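PDB 5O4J: HcgC from Methanococcus maripaludis S2, which catalyses the SAM-dependent C-methylation of a pyridinol precursor in the biosynthesis of the iron-guanylylpyridinol (FeGP) cofactor of [Fe]-hydrogenase. Local coordinates for residues S8-R13 with I235-Y240; I104-V109 with S124-K129; D196-T201 with I230-I235. All blocks are in the same frame, centred on the assembly; numbering follows the deposited sequence.

Contact 1 (S8-R13 with I235-Y240)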
loop_
_atom_site.group_PDB
_atom_site.type_symbol
_atom_site.label_atom_id
_atom_site.label_comp_id
_atom_site.label_asym_id
_atom_site.label_seq_id
_atom_site.Cartn_x
_atom_site.Cartn_y
_atom_site.Cartn_z
ATOM N N SER A 8 -25.022 -7.425 -16.425
ATOM C CA SER A 8 -24.963 -6.767 -15.127
ATOM C C SER A 8 -23.588 -6.205 -14.814
ATOM O O SER A 8 -23.460 -5.450 -13.847
ATOM C CB SER A 8 -25.354 -7.728 -14.007
ATOM O OG SER A 8 -26.722 -8.070 -14.098
ATOM N N VAL A 9 -22.560 -6.573 -15.575
ATOM C CA VAL A 9 -21.202 -6.137 -15.294
ATOM C C VAL A 9 -20.617 -5.497 -16.543
ATOM O O VAL A 9 -20.846 -5.966 -17.666
ATOM C CB VAL A 9 -20.334 -7.313 -14.804
ATOM C CG1 VAL A 9 -18.945 -6.824 -14.452
ATOM C CG2 VAL A 9 -20.976 -7.958 -13.593
ATOM N N LYS A 10 -19.859 -4.425 -16.343
ATOM C CA LYS A 10 -19.251 -3.679 -17.430
ATOM C C LYS A 10 -17.776 -4.028 -17.526
ATOM O O LYS A 10 -17.115 -4.255 -16.513
ATOM C CB LYS A 10 -19.381 -2.170 -17.209
ATOM C CG LYS A 10 -20.812 -1.677 -17.035
ATOM C CD LYS A 10 -20.837 -0.214 -16.602
ATOM C CE LYS A 10 -22.249 0.236 -16.270
ATOM N NZ LYS A 10 -23.162 0.133 -17.433
ATOM N N THR A 11 -17.263 -4.046 -18.752
ATOM C CA THR A 11 -15.835 -4.175 -19.009
ATOM C C THR A 11 -15.361 -2.900 -19.681
ATOM O O THR A 11 -15.861 -2.536 -20.748
ATOM C CB THR A 11 -15.528 -5.380 -19.895
ATOM O OG1 THR A 11 -15.974 -6.569 -19.240
ATOM C CG2 THR A 11 -14.020 -5.459 -20.178
ATOM N N THR A 12 -14.381 -2.246 -19.074
ATOM C CA THR A 12 -13.878 -0.964 -19.547
ATOM C C THR A 12 -12.387 -1.098 -19.820
ATOM O O THR A 12 -11.619 -1.439 -18.920
ATOM C CB THR A 12 -14.139 0.128 -18.511
ATOM O OG1 THR A 12 -15.534 0.133 -18.176
ATOM C CG2 THR A 12 -13.738 1.503 -19.066
ATOM N N ARG A 13 -11.980 -0.815 -21.052
ATOM C CA ARG A 13 -10.572 -0.746 -21.416
ATOM C C ARG A 13 -10.131 0.711 -21.429
ATOM O O ARG A 13 -10.838 1.583 -21.943
ATOM C CB ARG A 13 -10.329 -1.366 -22.790
ATOM C CG ARG A 13 -10.582 -2.871 -22.867
ATOM C CD ARG A 13 -10.417 -3.404 -24.293
ATOM N NE ARG A 13 -9.428 -2.652 -25.070
ATOM C CZ ARG A 13 -9.022 -2.973 -26.295
ATOM N NH1 ARG A 13 -9.503 -4.048 -26.908
ATOM N NH2 ARG A 13 -8.123 -2.211 -26.904
ATOM N N ILE A 235 -19.485 -2.797 -11.860
ATOM C CA ILE A 235 -20.931 -2.701 -12.029
ATOM C C ILE A 235 -21.301 -1.384 -12.683
ATOM O O ILE A 235 -22.183 -1.333 -13.545
ATOM C CB ILE A 235 -21.654 -2.849 -10.679
ATOM C CG1 ILE A 235 -21.183 -4.090 -9.917
ATOM C CG2 ILE A 235 -23.180 -2.865 -10.889
ATOM C CD1 ILE A 235 -21.375 -5.394 -10.651
ATOM N N ASP A 236 -20.650 -0.302 -12.268
ATOM C CA ASP A 236 -20.971 1.049 -12.696
ATOM C C ASP A 236 -19.875 1.609 -13.590
ATOM O O ASP A 236 -18.775 1.060 -13.702
ATOM C CB ASP A 236 -21.191 1.953 -11.480
ATOM C CG ASP A 236 -22.354 1.496 -10.622
ATOM O OD1 ASP A 236 -23.319 0.929 -11.179
ATOM O OD2 ASP A 236 -22.306 1.701 -9.395
ATOM N N HIS A 237 -20.184 2.738 -14.218
ATOM C CA HIS A 237 -19.224 3.374 -15.103
ATOM C C HIS A 237 -18.013 3.849 -14.314
ATOM O O HIS A 237 -18.148 4.505 -13.276
ATOM C CB HIS A 237 -19.872 4.546 -15.839
ATOM C CG HIS A 237 -20.944 4.127 -16.794
ATOM N ND1 HIS A 237 -20.677 3.716 -18.081
ATOM C CD2 HIS A 237 -22.291 4.079 -16.654
ATOM C CE1 HIS A 237 -21.811 3.408 -18.686
ATOM N NE2 HIS A 237 -22.805 3.623 -17.844
ATOM N N VAL A 238 -16.829 3.534 -14.835
ATOM C CA VAL A 238 -15.559 3.962 -14.253
ATOM C C VAL A 238 -14.640 4.581 -15.291
ATOM O O VAL A 238 -13.537 5.008 -14.953
ATOM C CB VAL A 238 -14.855 2.787 -13.541
ATOM C CG1 VAL A 238 -15.654 2.346 -12.318
ATOM C CG2 VAL A 238 -14.650 1.610 -14.489
ATOM N N GLU A 239 -15.110 4.711 -16.535
ATOM C CA GLU A 239 -14.265 5.173 -17.631
ATOM C C GLU A 239 -13.540 6.478 -17.301
ATOM O O GLU A 239 -12.350 6.622 -17.611
ATOM C CB GLU A 239 -15.113 5.331 -18.897
ATOM C CG GLU A 239 -16.385 6.157 -18.708
ATOM C CD GLU A 239 -17.423 5.907 -19.785
ATOM O OE1 GLU A 239 -17.152 5.115 -20.710
ATOM O OE2 GLU A 239 -18.517 6.502 -19.701
ATOM N N TYR A 240 -14.219 7.437 -16.670
ATOM C CA TYR A 240 -13.581 8.738 -16.454
ATOM C C TYR A 240 -12.509 8.672 -15.376
ATOM O O TYR A 240 -11.398 9.191 -15.560
ATOM C CB TYR A 240 -14.634 9.786 -16.105
ATOM C CG TYR A 240 -15.615 9.993 -17.224
ATOM C CD1 TYR A 240 -15.191 9.990 -18.547
ATOM C CD2 TYR A 240 -16.966 10.159 -16.968
ATOM C CE1 TYR A 240 -16.081 10.162 -19.579
ATOM C CE2 TYR A 240 -17.863 10.336 -17.996
ATOM C CZ TYR A 240 -17.411 10.333 -19.298
ATOM O OH TYR A 240 -18.300 10.503 -20.322
HETATM O O HOH W 1 -16.917 2.311 -17.434
#

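Contact 2 (I104-V109 with S124-K129)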
loop_
_atom_site.group_PDB
_atom_site.type_symbol
_atom_site.label_atom_id
_atom_site.label_comp_id
_atom_site.label_asym_id
_atom_site.label_seq_id
_atom_site.Cartn_x
_atom_site.Cartn_y
_atom_site.Cartn_z
ATOM N N ILE A 104 34.384 9.222 -36.750
ATOM C CA ILE A 104 33.746 9.210 -35.436
ATOM C C ILE A 104 34.543 10.124 -34.516
ATOM O O ILE A 104 35.662 9.796 -34.107
ATOM C CB ILE A 104 33.638 7.790 -34.862
ATOM C CG1 ILE A 104 32.718 6.932 -35.745
ATOM C CG2 ILE A 104 33.136 7.824 -33.416
ATOM C CD1 ILE A 104 31.309 7.496 -35.931
ATOM N N ASN A 105 33.961 11.269 -34.187
ATOM C CA ASN A 105 34.564 12.230 -33.274
ATOM C C ASN A 105 33.449 13.089 -32.693
ATOM O O ASN A 105 33.364 14.287 -32.989
ATOM C CB ASN A 105 35.597 13.103 -33.988
ATOM C CG ASN A 105 36.357 13.997 -33.031
ATOM O OD1 ASN A 105 36.467 13.697 -31.843
ATOM N ND2 ASN A 105 36.872 15.109 -33.540
ATOM N N PRO A 106 32.573 12.511 -31.874
ATOM C CA PRO A 106 31.373 13.240 -31.446
ATOM C C PRO A 106 31.702 14.379 -30.495
ATOM O O PRO A 106 32.593 14.271 -29.648
ATOM C CB PRO A 106 30.542 12.160 -30.748
ATOM C CG PRO A 106 31.553 11.183 -30.252
ATOM C CD PRO A 106 32.636 11.158 -31.295
ATOM N N ASP A 107 30.973 15.485 -30.645
ATOM C CA ASP A 107 31.027 16.551 -29.656
ATOM C C ASP A 107 29.891 16.459 -28.644
ATOM O O ASP A 107 29.883 17.222 -27.672
ATOM C CB ASP A 107 31.056 17.933 -30.340
ATOM C CG ASP A 107 30.016 18.092 -31.436
ATOM O OD1 ASP A 107 29.288 17.132 -31.749
ATOM O OD2 ASP A 107 29.967 19.195 -32.018
ATOM N N LEU A 108 28.960 15.523 -28.828
ATOM C CA LEU A 108 27.933 15.212 -27.840
ATOM C C LEU A 108 27.854 13.700 -27.695
ATOM O O LEU A 108 27.650 12.992 -28.684
ATOM C CB LEU A 108 26.573 15.782 -28.246
ATOM C CG LEU A 108 25.357 15.347 -27.418
ATOM C CD1 LEU A 108 25.482 15.764 -25.957
ATOM C CD2 LEU A 108 24.072 15.888 -28.032
ATOM N N VAL A 109 28.015 13.208 -26.474
ATOM C CA VAL A 109 27.895 11.785 -26.177
ATOM C C VAL A 109 26.827 11.628 -25.104
ATOM O O VAL A 109 26.842 12.340 -24.097
ATOM C CB VAL A 109 29.236 11.176 -25.721
ATOM C CG1 VAL A 109 29.073 9.712 -25.316
ATOM C CG2 VAL A 109 30.287 11.299 -26.825
ATOM N N SER A 124 35.771 6.757 -22.365
ATOM C CA SER A 124 37.028 7.496 -22.309
ATOM C C SER A 124 37.663 7.680 -23.682
ATOM O O SER A 124 38.598 8.480 -23.813
ATOM C CB SER A 124 38.012 6.781 -21.383
ATOM O OG SER A 124 38.591 5.661 -22.030
ATOM N N LYS A 125 37.199 6.960 -24.700
ATOM C CA LYS A 125 37.759 7.101 -26.035
ATOM C C LYS A 125 37.242 8.334 -26.763
ATOM O O LYS A 125 37.736 8.643 -27.853
ATOM C CB LYS A 125 37.466 5.843 -26.855
ATOM C CG LYS A 125 37.935 4.564 -26.175
ATOM C CD LYS A 125 38.800 3.715 -27.088
ATOM C CE LYS A 125 39.399 2.523 -26.345
ATOM N NZ LYS A 125 40.464 2.926 -25.380
ATOM N N PHE A 126 36.284 9.050 -26.180
ATOM C CA PHE A 126 35.717 10.247 -26.779
ATOM C C PHE A 126 36.202 11.488 -26.043
ATOM O O PHE A 126 36.680 11.426 -24.906
ATOM C CB PHE A 126 34.184 10.175 -26.764
ATOM C CG PHE A 126 33.650 8.932 -27.406
ATOM C CD1 PHE A 126 33.670 8.791 -28.785
ATOM C CD2 PHE A 126 33.157 7.893 -26.635
ATOM C CE1 PHE A 126 33.192 7.642 -29.385
ATOM C CE2 PHE A 126 32.682 6.739 -27.229
ATOM C CZ PHE A 126 32.699 6.613 -28.607
ATOM N N ASN A 127 36.061 12.630 -26.713
ATOM C CA ASN A 127 36.431 13.929 -26.154
ATOM C C ASN A 127 35.377 14.933 -26.593
ATOM O O ASN A 127 35.642 15.841 -27.391
ATOM C CB ASN A 127 37.829 14.348 -26.617
ATOM C CG ASN A 127 38.285 15.660 -25.997
ATOM O OD1 ASN A 127 37.901 16.003 -24.878
ATOM N ND2 ASN A 127 39.098 16.410 -26.733
ATOM N N PRO A 128 34.156 14.793 -26.091
ATOM C CA PRO A 128 33.063 15.654 -26.535
ATOM C C PRO A 128 33.035 16.971 -25.767
ATOM O O PRO A 128 33.696 17.147 -24.744
ATOM C CB PRO A 128 31.817 14.814 -26.219
ATOM C CG PRO A 128 32.206 14.055 -24.993
ATOM C CD PRO A 128 33.702 13.800 -25.099
ATOM N N LYS A 129 32.257 17.905 -26.305
ATOM C CA LYS A 129 31.927 19.112 -25.561
ATOM C C LYS A 129 31.039 18.782 -24.373
ATOM O O LYS A 129 31.233 19.315 -23.276
ATOM C CB LYS A 129 31.228 20.100 -26.491
ATOM C CG LYS A 129 32.129 20.652 -27.575
ATOM C CD LYS A 129 31.344 21.511 -28.546
ATOM C CE LYS A 129 32.229 22.017 -29.672
ATOM N NZ LYS A 129 31.424 22.559 -30.799
HETATM O O HOH W 2 34.858 12.897 -29.375
HETATM O O HOH W 3 34.325 17.259 -29.366
#

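Contact 3 (D196-T201 with I230-I235). With 9KH (6-carboxy methyl-4-hydroxy-2-pyridinol), chain K.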
loop_
_atom_site.group_PDB
_atom_site.type_symbol
_atom_site.label_atom_id
_atom_site.label_comp_id
_atom_site.label_asym_id
_atom_site.label_seq_id
_atom_site.Cartn_x
_atom_site.Cartn_y
_atom_site.Cartn_z
ATOM N N ASP A 196 -15.657 2.717 -6.394
ATOM C CA ASP A 196 -16.908 2.028 -6.120
ATOM C C ASP A 196 -17.340 1.205 -7.322
ATOM O O ASP A 196 -17.306 1.679 -8.462
ATOM C CB ASP A 196 -18.016 3.023 -5.771
ATOM C CG ASP A 196 -19.314 2.331 -5.449
ATOM O OD1 ASP A 196 -19.280 1.421 -4.605
ATOM O OD2 ASP A 196 -20.364 2.686 -6.028
ATOM N N SER A 197 -17.754 -0.033 -7.049
ATOM C CA SER A 197 -18.357 -0.996 -7.976
ATOM C C SER A 197 -17.327 -1.781 -8.789
ATOM O O SER A 197 -17.730 -2.667 -9.542
ATOM C CB SER A 197 -19.347 -0.350 -8.954
ATOM O OG SER A 197 -18.702 0.137 -10.112
ATOM N N VAL A 198 -16.031 -1.497 -8.676
ATOM C CA VAL A 198 -15.043 -2.301 -9.389
ATOM C C VAL A 198 -14.965 -3.677 -8.745
ATOM O O VAL A 198 -14.871 -3.798 -7.517
ATOM C CB VAL A 198 -13.673 -1.608 -9.397
ATOM C CG1 VAL A 198 -12.587 -2.548 -9.957
ATOM C CG2 VAL A 198 -13.745 -0.314 -10.204
ATOM N N LEU A 199 -15.036 -4.722 -9.580
ATOM C CA LEU A 199 -14.828 -6.100 -9.143
ATOM C C LEU A 199 -13.347 -6.456 -9.149
ATOM O O LEU A 199 -12.818 -6.987 -8.169
ATOM C CB LEU A 199 -15.577 -7.055 -10.064
ATOM C CG LEU A 199 -17.103 -7.079 -10.004
ATOM C CD1 LEU A 199 -17.691 -5.762 -10.460
ATOM C CD2 LEU A 199 -17.640 -8.199 -10.884
ATOM N N TYR A 200 -12.678 -6.219 -10.267
ATOM C CA TYR A 200 -11.240 -6.450 -10.325
ATOM C C TYR A 200 -10.665 -5.599 -11.442
ATOM O O TYR A 200 -11.396 -5.093 -12.297
ATOM C CB TYR A 200 -10.904 -7.938 -10.511
ATOM C CG TYR A 200 -11.330 -8.571 -11.830
ATOM C CD1 TYR A 200 -10.536 -8.464 -12.967
ATOM C CD2 TYR A 200 -12.503 -9.293 -11.924
ATOM C CE1 TYR A 200 -10.914 -9.049 -14.174
ATOM C CE2 TYR A 200 -12.896 -9.881 -13.127
ATOM C CZ TYR A 200 -12.093 -9.757 -14.240
ATOM O OH TYR A 200 -12.460 -10.343 -15.423
ATOM N N THR A 201 -9.341 -5.434 -11.399
ATOM C CA THR A 201 -8.613 -4.488 -12.238
ATOM C C THR A 201 -7.398 -5.187 -12.828
ATOM O O THR A 201 -6.537 -5.672 -12.085
ATOM C CB THR A 201 -8.182 -3.256 -11.434
ATOM O OG1 THR A 201 -9.319 -2.657 -10.806
ATOM C CG2 THR A 201 -7.512 -2.217 -12.338
ATOM N N ILE A 230 -4.949 -0.720 -19.039
ATOM C CA ILE A 230 -5.745 -1.320 -17.971
ATOM C C ILE A 230 -7.113 -1.715 -18.494
ATOM O O ILE A 230 -7.727 -0.987 -19.275
ATOM C CB ILE A 230 -5.896 -0.363 -16.772
ATOM C CG1 ILE A 230 -4.522 -0.124 -16.140
ATOM C CG2 ILE A 230 -6.834 -0.951 -15.723
ATOM C CD1 ILE A 230 -4.492 0.910 -15.037
ATOM N N THR A 231 -7.598 -2.860 -18.027
ATOM C CA THR A 231 -8.962 -3.312 -18.261
ATOM C C THR A 231 -9.645 -3.520 -16.914
ATOM O O THR A 231 -9.066 -4.123 -16.006
ATOM C CB THR A 231 -8.961 -4.600 -19.085
ATOM O OG1 THR A 231 -8.326 -4.343 -20.340
ATOM C CG2 THR A 231 -10.379 -5.107 -19.324
ATOM N N VAL A 232 -10.858 -2.988 -16.773
ATOM C CA VAL A 232 -11.559 -2.996 -15.498
ATOM C C VAL A 232 -12.887 -3.721 -15.649
ATOM O O VAL A 232 -13.581 -3.562 -16.661
ATOM C CB VAL A 232 -11.798 -1.566 -14.972
ATOM C CG1 VAL A 232 -12.281 -1.638 -13.533
ATOM C CG2 VAL A 232 -10.540 -0.729 -15.088
ATOM N N SER A 233 -13.249 -4.479 -14.619
ATOM C CA SER A 233 -14.564 -5.100 -14.482
ATOM C C SER A 233 -15.300 -4.394 -13.346
ATOM O O SER A 233 -14.785 -4.315 -12.223
ATOM C CB SER A 233 -14.427 -6.598 -14.204
ATOM O OG SER A 233 -15.692 -7.227 -14.062
ATOM N N SER A 234 -16.484 -3.847 -13.634
ATOM C CA SER A 234 -17.208 -3.066 -12.640
ATOM C C SER A 234 -18.713 -3.120 -12.900
ATOM O O SER A 234 -19.169 -3.402 -14.011
ATOM C CB SER A 234 -16.739 -1.606 -12.638
ATOM O OG SER A 234 -17.079 -0.956 -13.849
ATOM N N ILE A 235 -19.485 -2.797 -11.860
ATOM C CA ILE A 235 -20.931 -2.701 -12.029
ATOM C C ILE A 235 -21.301 -1.384 -12.683
ATOM O O ILE A 235 -22.183 -1.333 -13.545
ATOM C CB ILE A 235 -21.654 -2.849 -10.679
ATOM C CG1 ILE A 235 -21.183 -4.090 -9.917
ATOM C CG2 ILE A 235 -23.180 -2.865 -10.889
ATOM C CD1 ILE A 235 -21.375 -5.394 -10.651
HETATM C C2 9KH K . -19.569 -12.875 -10.628
HETATM C C3 9KH K . -18.242 -12.627 -10.320
HETATM C C4 9KH K . -17.445 -11.952 -11.226
HETATM C C6 9KH K . -19.242 -11.761 -12.724
HETATM O O1 9KH K . -20.355 -13.540 -9.740
HETATM N N5 9KH K . -17.949 -11.529 -12.398
HETATM C C7 9KH K . -20.078 -12.442 -11.845
HETATM O O8 9KH K . -19.709 -11.319 -13.920
HETATM C C9 9KH K . -17.672 -13.088 -9.004
HETATM C C10 9KH K . -16.002 -11.668 -10.896
HETATM C C12 9KH K . -15.135 -12.893 -11.076
HETATM O O13 9KH K . -14.147 -12.979 -10.329
HETATM O O14 9KH K . -15.412 -13.741 -11.956
#

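Contact 1 (S8-R13 with I235-Y240)
A partly buried packing contact, led by K10, I235 and, at its exposed margin, H237, joins the second strand of the small antiparallel sheet to the chain that leads from strand 230-234 into helix 239-251; no direct hydrogen bond crosses it. The lysine lays its aliphatic chain across the turn. Its CD and CE pass over the peptide after I235, where K10 CE comes within 3.1 Å of I235 O, and the same CE then sits 3.8 Å from the centroid of the H237 ring. It lies over the middle of that face, only 13° off the ring normal, so this is a true CH-pi contact. The chain runs extended through chi3 and bends only at its end (chi4 -61°), which keeps the ammonium over the same ring face, with K10 NZ 3.5 Å from H237 NE2.

Strand 10-13 pairs antiparallel with 230-234. Because the chain reverses at I235, segment 235-240 runs back roughly alongside 8-13 as a strand-to-helix connection packed against the sheet. At the start of this return, I235 reaches out with its delta carbon: I235 CD1 touches V9 CG2 at 3.9 Å and S8 O at 3.8 Å. V9 also lines the pyridinol pocket, and I115 and I147 of the second subunit pack on V9 and I235 respectively.

The far end is apolar packing tied by one water. T12 turns its methyl to the first turn of the helix, T12 CG2 lying 4.0 Å from E239 CA. Its hydroxyl faces the other way along the connection, toward V238 at the N-cap position of helix 239-251. There water 1 bonds T12 OG1 at 2.7 Å while accepting the N-H of V238, its oxygen 2.9 Å from V238 N.

Contact 2 (I104-V109 with S124-K129)
F126 overlaps P106 obliquely, CG and CD of the proline lying against the CD1-CE1 side of the ring, with P106 CG 3.5 Å from F126 CD1. I104 CG2 meets the same ring at its edge, 4.0 Å from F126 CE1. With V109 CG1 anti to the backbone N (chi1 176°), V109 CG2 lies beside that N and from there reaches both F126 CB and P128 CG, the latter at 3.8 Å. L98 of helix 91-99 packs on F126 as well.

On the polar side, the chains approach through their backbones. P128 CB rests 3.4 Å from D107 O, and K129 N gives D107 O a weak hydrogen bond of 2.8 Å, bent to 124° at the hydrogen. The K129 side chain lies alongside D107, but D107 OD2 to K129 NZ is a long salt bridge of 3.9 Å; the carboxylate is held chiefly by the backbone N-H groups of K43 and Q44. Water 2 donates to N105 OD1 and P106 O and accepts from N127 N.

D107 and V109 both bond to V130, so the contact marks where parallel strands 108-111 and 130-134 begin: a beta-alpha-beta crossover through helix 120-123 in a Rossmann-like sheet.

Contact 3 (D196-T201 with I230-I235)
S233 lies opposite both L199 and Y200, and its carbonyl oxygen serves both of their N-H groups. S233 O accepts L199 N at 2.7 Å and, weakly, Y200 N at 3.4 Å. In return S233 N donates to Y200 O at 3.0 Å, almost straight at 173°. Just beyond the paired strands, before V198 and after S234, I235 N bonds S197 O at 2.9 Å. The other edge of strand 230-234 is satisfied too, V232 and S234 pairing with T12 and K10, while V198 O takes K173 NZ of the second subunit.

Most of the hydroxyls have partners. S197 OG donates to D196 O at 2.7 Å, on a lone pair, and also bonds D236 N; S234 OG bonds D236 O. T201 OG1 is held by N193, T231 OG1 by N204, and Y200 OH by E209 of the second subunit.

Y200 CG stands between its backbone N and carbonyl carbon (chi1 66°), which brings the ring over S233 on the facing strand: S233 CB lies over one ring face, 3.9 Å from the centroid and offset toward the rim, in a CH-pi contact. C10 of the pyridinol lies at the edge of that ring. L199 splits its two branches, L199 CD1 packing on S234 CA and also against I235, while L199 CD2 points to the ligand, 3.7 Å from its N5. On the other side of the sheet, V198 CG1 meets V232 CG1 at 3.7 Å.

The strands run antiparallel, 158° between their directions, and the register slips by one residue between V198 and Y200. This is a classic beta bulge, here placed where L199 packs on the pyridinol and the Y200 ring turns its edge towards it, at the subunit interface.

Contacts 1 and 3 both involve the small antiparallel sheet, contact 3 within it and contact 1 between its strand 10-13 and the chain leaving strand 230-234; they share I235, their centres about 6 Å apart. Contact 3 is buried and rests on strand pairing, whereas contact 1 is partly exposed and relies on side-chain packing and a water. Both touch the second subunit and contribute to the pyridinol pocket. Contact 2 lies about 54 Å from contact 1, centre to centre, in the parallel Rossmann-like sheet; it is buried, its apolar part built from two prolines, F126, I104 and V109, with a weak backbone bond, a long salt bridge and bridging waters on the polar side, and meets no other subunit.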